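Local coordinates for aromatic-amino-acid aminotransferase (Burkholderia pseudomallei, PDB 4F4E), which probably transfers amino groups between aromatic amino acids such as tyrosine and 2-oxoglutarate, using a pyridoxal 5'-phosphate cofactor, and works as a homodimer, at residues P67-A71 against E333-M337; A75-R79 against T311-I316. One frame throughout, in Å; residues are numbered along the deposited sequence.

Interaction 1: residues P67-A71 against E333-M337; sequences PLLRA and ELGEM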
loop_
_atom_site.group_PDB
_atom_site.type_symbol
_atom_site.label_atom_id
_atom_site.label_comp_id
_atom_site.label_asym_id
_atom_site.label_seq_id
_atom_site.Cartn_x
_atom_site.Cartn_y
_atom_site.Cartn_z
ATOM N N PRO A 67 -18.923 -11.434 -6.457
ATOM C CA PRO A 67 -20.041 -10.552 -6.289
ATOM C C PRO A 67 -19.674 -9.141 -5.855
ATOM O O PRO A 67 -18.722 -8.928 -5.089
ATOM C CB PRO A 67 -20.842 -11.219 -5.177
ATOM C CG PRO A 67 -19.760 -11.759 -4.281
ATOM C CD PRO A 67 -18.742 -12.300 -5.277
ATOM N N LEU A 68 -20.453 -8.180 -6.315
ATOM C CA LEU A 68 -20.382 -6.831 -5.744
ATOM C C LEU A 68 -21.500 -6.712 -4.741
ATOM O O LEU A 68 -22.702 -6.737 -5.128
ATOM C CB LEU A 68 -20.549 -5.752 -6.829
ATOM C CG LEU A 68 -20.507 -4.278 -6.405
ATOM C CD1 LEU A 68 -19.189 -3.940 -5.746
ATOM C CD2 LEU A 68 -20.804 -3.314 -7.581
ATOM N N LEU A 69 -21.146 -6.534 -3.460
ATOM C CA LEU A 69 -22.184 -6.502 -2.434
ATOM C C LEU A 69 -23.122 -5.316 -2.593
ATOM O O LEU A 69 -22.674 -4.238 -2.972
ATOM C CB LEU A 69 -21.611 -6.462 -1.016
ATOM C CG LEU A 69 -20.663 -7.575 -0.598
ATOM C CD1 LEU A 69 -20.580 -7.461 0.926
ATOM C CD2 LEU A 69 -21.039 -9.016 -0.994
ATOM N N ARG A 70 -24.394 -5.491 -2.236
ATOM C CA ARG A 70 -25.386 -4.454 -2.391
ATOM C C ARG A 70 -25.024 -3.204 -1.577
ATOM O O ARG A 70 -25.138 -2.080 -2.054
ATOM C CB ARG A 70 -26.788 -4.964 -2.019
ATOM C CG ARG A 70 -27.230 -6.132 -2.888
ATOM C CD ARG A 70 -28.588 -6.671 -2.454
ATOM N NE ARG A 70 -28.564 -7.604 -1.311
ATOM C CZ ARG A 70 -28.297 -8.901 -1.359
ATOM N NH1 ARG A 70 -28.029 -9.493 -2.504
ATOM N NH2 ARG A 70 -28.372 -9.653 -0.238
ATOM N N ALA A 71 -24.556 -3.410 -0.343
ATOM C CA ALA A 71 -24.204 -2.304 0.519
ATOM C C ALA A 71 -23.022 -1.511 -0.044
ATOM O O ALA A 71 -22.977 -0.312 0.068
ATOM C CB ALA A 71 -23.906 -2.800 1.930
ATOM N N GLU A 333 -26.270 -9.828 3.720
ATOM C CA GLU A 333 -25.593 -10.423 2.594
ATOM C C GLU A 333 -24.398 -11.314 3.004
ATOM O O GLU A 333 -24.210 -12.386 2.439
ATOM C CB GLU A 333 -25.196 -9.374 1.531
ATOM C CG GLU A 333 -24.742 -10.045 0.250
ATOM C CD GLU A 333 -24.666 -9.139 -0.971
ATOM O OE1 GLU A 333 -24.316 -9.702 -2.043
ATOM O OE2 GLU A 333 -24.906 -7.914 -0.884
ATOM N N LEU A 334 -23.623 -10.877 3.991
ATOM C CA LEU A 334 -22.515 -11.658 4.456
ATOM C C LEU A 334 -23.053 -12.960 5.080
ATOM O O LEU A 334 -22.472 -14.049 4.938
ATOM C CB LEU A 334 -21.750 -10.842 5.482
ATOM C CG LEU A 334 -20.531 -11.543 6.079
ATOM C CD1 LEU A 334 -19.582 -12.111 5.018
ATOM C CD2 LEU A 334 -19.873 -10.535 6.984
ATOM N N GLY A 335 -24.212 -12.858 5.719
ATOM C CA GLY A 335 -24.871 -14.046 6.265
ATOM C C GLY A 335 -25.321 -15.030 5.198
ATOM O O GLY A 335 -25.235 -16.249 5.385
ATOM N N GLU A 336 -25.792 -14.495 4.067
ATOM C CA GLU A 336 -26.184 -15.339 2.917
ATOM C C GLU A 336 -24.939 -16.059 2.346
ATOM O O GLU A 336 -25.009 -17.232 1.992
ATOM C CB GLU A 336 -26.879 -14.497 1.848
ATOM C CG GLU A 336 -28.218 -13.972 2.328
ATOM C CD GLU A 336 -28.791 -12.915 1.420
ATOM O OE1 GLU A 336 -28.055 -12.410 0.538
ATOM O OE2 GLU A 336 -29.953 -12.533 1.619
ATOM N N MET A 337 -23.814 -15.375 2.323
ATOM C CA MET A 337 -22.572 -15.986 1.877
ATOM C C MET A 337 -22.088 -17.084 2.850
ATOM O O MET A 337 -21.754 -18.206 2.410
ATOM C CB MET A 337 -21.503 -14.916 1.640
ATOM C CG MET A 337 -21.893 -13.917 0.572
ATOM S SD MET A 337 -20.883 -12.437 0.636
ATOM C CE MET A 337 -19.319 -13.046 0.202
HETATM O O HOH W 1 -24.689 -8.476 -4.460
HETATM O O HOH W 2 -24.861 -5.940 0.991
#
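Glu-333 and Glu-336, on the long helix 324-354, meet the start of helix 70-81 in a salt-bridge network with Arg-70, joining two helices of the class I aminotransferase fold. Backbone bonding centres on Glu-333: its OE2 takes the N-H of Arg-70 at 2.8 Å through its syn lone pair, just past Leu-69, which holds the N-cap position. Water 2 donates to the same oxygen and accepts from Ala-71 N. At the other oxygen, water 1 links OE1 to the carbonyl O of Leu-68, giving each carboxylate oxygen a water. The charged contacts use one face and the edge of the Arg-70 guanidinium. Glu-333 lies stacked on the face, the two planes only 3° apart, with OE2 3.7 Å from NE, a long salt bridge by charge alone. That geometry depends on the Arg-70 chain bending at chi3 (-82°), which folds the guanidinium over the carboxylate. Apolar packing falls to Leu-69 CD2, 3.8 Å from Met-337 SD; the same methyl lies against the carboxylate, 3.5 Å from Glu-333 OE1. Trp-330 and Ser-272 also touch this leucine. At the guanidinium's edge, in its plane, Arg-70 NH2 makes a 2.9 Å hydrogen-bonded salt bridge to OE1 of the solvent-exposed Glu-336.

Interaction 2: residues A75-R79 against T311-I316; sequences AEKAR and THGGAI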
loop_
_atom_site.group_PDB
_atom_site.type_symbol
_atom_site.label_atom_id
_atom_site.label_comp_id
_atom_site.label_asym_id
_atom_site.label_seq_id
_atom_site.Cartn_x
_atom_site.Cartn_y
_atom_site.Cartn_z
ATOM N N ALA A 75 -23.316 2.290 -1.251
ATOM C CA ALA A 75 -22.426 3.294 -0.686
ATOM C C ALA A 75 -21.650 4.033 -1.749
ATOM O O ALA A 75 -21.432 5.259 -1.629
ATOM C CB ALA A 75 -21.441 2.679 0.315
ATOM N N GLU A 76 -21.166 3.296 -2.750
ATOM C CA GLU A 76 -20.328 3.919 -3.799
ATOM C C GLU A 76 -21.169 4.896 -4.604
ATOM O O GLU A 76 -20.678 5.951 -4.995
ATOM C CB GLU A 76 -19.701 2.913 -4.750
ATOM C CG GLU A 76 -18.658 2.029 -4.111
ATOM C CD GLU A 76 -17.952 1.159 -5.133
ATOM O OE1 GLU A 76 -18.596 0.301 -5.765
ATOM O OE2 GLU A 76 -16.735 1.356 -5.342
ATOM N N LYS A 77 -22.423 4.546 -4.847
ATOM C CA LYS A 77 -23.294 5.409 -5.652
ATOM C C LYS A 77 -23.525 6.729 -4.923
ATOM O O LYS A 77 -23.399 7.813 -5.520
ATOM C CB LYS A 77 -24.617 4.672 -6.032
ATOM N N ALA A 78 -23.865 6.668 -3.637
ATOM C CA ALA A 78 -23.976 7.862 -2.817
ATOM C C ALA A 78 -22.693 8.688 -2.725
ATOM O O ALA A 78 -22.741 9.922 -2.760
ATOM C CB ALA A 78 -24.473 7.500 -1.422
ATOM N N ARG A 79 -21.539 8.044 -2.631
ATOM C CA ARG A 79 -20.317 8.801 -2.433
ATOM C C ARG A 79 -19.820 9.516 -3.691
ATOM O O ARG A 79 -19.255 10.625 -3.610
ATOM C CB ARG A 79 -19.227 7.892 -1.933
ATOM C CG ARG A 79 -18.004 8.644 -1.500
ATOM C CD ARG A 79 -17.027 7.696 -0.860
ATOM N NE ARG A 79 -15.798 8.423 -0.666
ATOM C CZ ARG A 79 -15.526 9.177 0.378
ATOM N NH1 ARG A 79 -16.385 9.256 1.387
ATOM N NH2 ARG A 79 -14.344 9.817 0.412
ATOM N N THR A 311 -7.939 5.818 -0.173
ATOM C CA THR A 311 -9.164 6.337 0.405
ATOM C C THR A 311 -10.383 5.484 0.083
ATOM O O THR A 311 -11.184 5.186 0.983
ATOM C CB THR A 311 -9.438 7.788 -0.053
ATOM O OG1 THR A 311 -8.385 8.632 0.416
ATOM C CG2 THR A 311 -10.754 8.368 0.609
ATOM N N HIS A 312 -10.538 5.096 -1.182
ATOM C CA HIS A 312 -11.808 4.605 -1.632
ATOM C C HIS A 312 -12.388 3.460 -0.787
ATOM O O HIS A 312 -13.533 3.557 -0.286
ATOM C CB HIS A 312 -11.734 4.189 -3.086
ATOM C CG HIS A 312 -13.101 3.916 -3.667
ATOM N ND1 HIS A 312 -13.994 4.898 -3.846
ATOM C CD2 HIS A 312 -13.721 2.725 -4.029
ATOM C CE1 HIS A 312 -15.152 4.367 -4.362
ATOM N NE2 HIS A 312 -14.990 3.036 -4.463
ATOM N N GLY A 313 -11.641 2.364 -0.686
ATOM C CA GLY A 313 -12.114 1.193 0.035
ATOM C C GLY A 313 -12.473 1.471 1.491
ATOM O O GLY A 313 -13.563 1.103 1.986
ATOM N N GLY A 314 -11.534 2.045 2.214
ATOM C CA GLY A 314 -11.798 2.423 3.601
ATOM C C GLY A 314 -12.976 3.346 3.806
ATOM O O GLY A 314 -13.733 3.175 4.744
ATOM N N ALA A 315 -13.136 4.316 2.913
ATOM C CA ALA A 315 -14.247 5.244 3.004
ATOM C C ALA A 315 -15.593 4.532 2.838
ATOM O O ALA A 315 -16.557 4.850 3.516
ATOM C CB ALA A 315 -14.109 6.363 2.003
ATOM N N ILE A 316 -15.633 3.592 1.897
ATOM C CA ILE A 316 -16.807 2.769 1.677
ATOM C C ILE A 316 -17.128 1.859 2.875
ATOM O O ILE A 316 -18.273 1.814 3.323
ATOM C CB ILE A 316 -16.669 1.986 0.371
ATOM C CG1 ILE A 316 -16.643 2.967 -0.813
ATOM C CG2 ILE A 316 -17.756 0.961 0.194
ATOM C CD1 ILE A 316 -17.864 3.847 -1.091
#
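His-312 reaches Glu-76 across two helices whose short segments cross at 106°, their axes approaching to 10.7 Å. The polar link is one straight hydrogen bond: His-312 NE2 donates to Glu-76 OE2 at 2.6 Å and 179°, with the oxygen exactly in the ring plane. It uses the anti lone pair of OE2, away from OE1, and OE1 makes a salt bridge to Arg-86 of the second subunit. A carboxylate shared between an arginine and an imidazole N-H is probably kept in its charged form. Setting CG of His-312 opposite its own backbone N (chi1 -169°) sends the ring out from the helix so that its NE2 edge meets the acid.

Apolar contact gathers round Ile-316. Its CD1 presses on the aliphatic stem of Glu-76, 3.6 Å from CG, and also touches Ala-75 CB at 4.0 Å and Arg-79 CD at 3.9 Å, so the methyl fills the angle between three side chains of helix 70-81. Arg-79, extended from CG to NE, runs on past Ile-316 and lays its guanidinium over Ala-315: the CB methyl sits beneath the centre of one face, 3.5 Å from CZ. Thr-311 adds its CG2 methyl near Arg-79 NH2, while its OG1 bonds to Gly-275 O of the second subunit.

The imidazole of His-312 stacks on His-312 of the second subunit, and the backbone N of this His-312 is hydrogen-bonded to Glu-276 OE1 of the second subunit. Meeting its own copy in this way marks the helix crossing as part of the twofold interface of the homodimer.

Overall arrangement
Helix 70-81 is common to both contacts: residues 333-337 meet its N-terminal end, and residues 311-316 meet it further along. The centres lie 16 Å apart, and the two contacts touch where Leu-68 CD1 comes 4.3 Å from Glu-76 OE1. Helix 324-354 comes directly after helix 312-322, so a single consecutive pair grips both parts of the helix. Interaction 2 lies at the dimer interface, with four residues within reach of the second subunit; interaction 1 reaches it through Leu-68 alone and also borders the loop after the cofactor-bearing Lys-269, where Ser-272 hydrogen-bonds Pro-67 O. The segment leading into helix 70-81 thus touches that loop, and the helix itself runs on to the partner subunit.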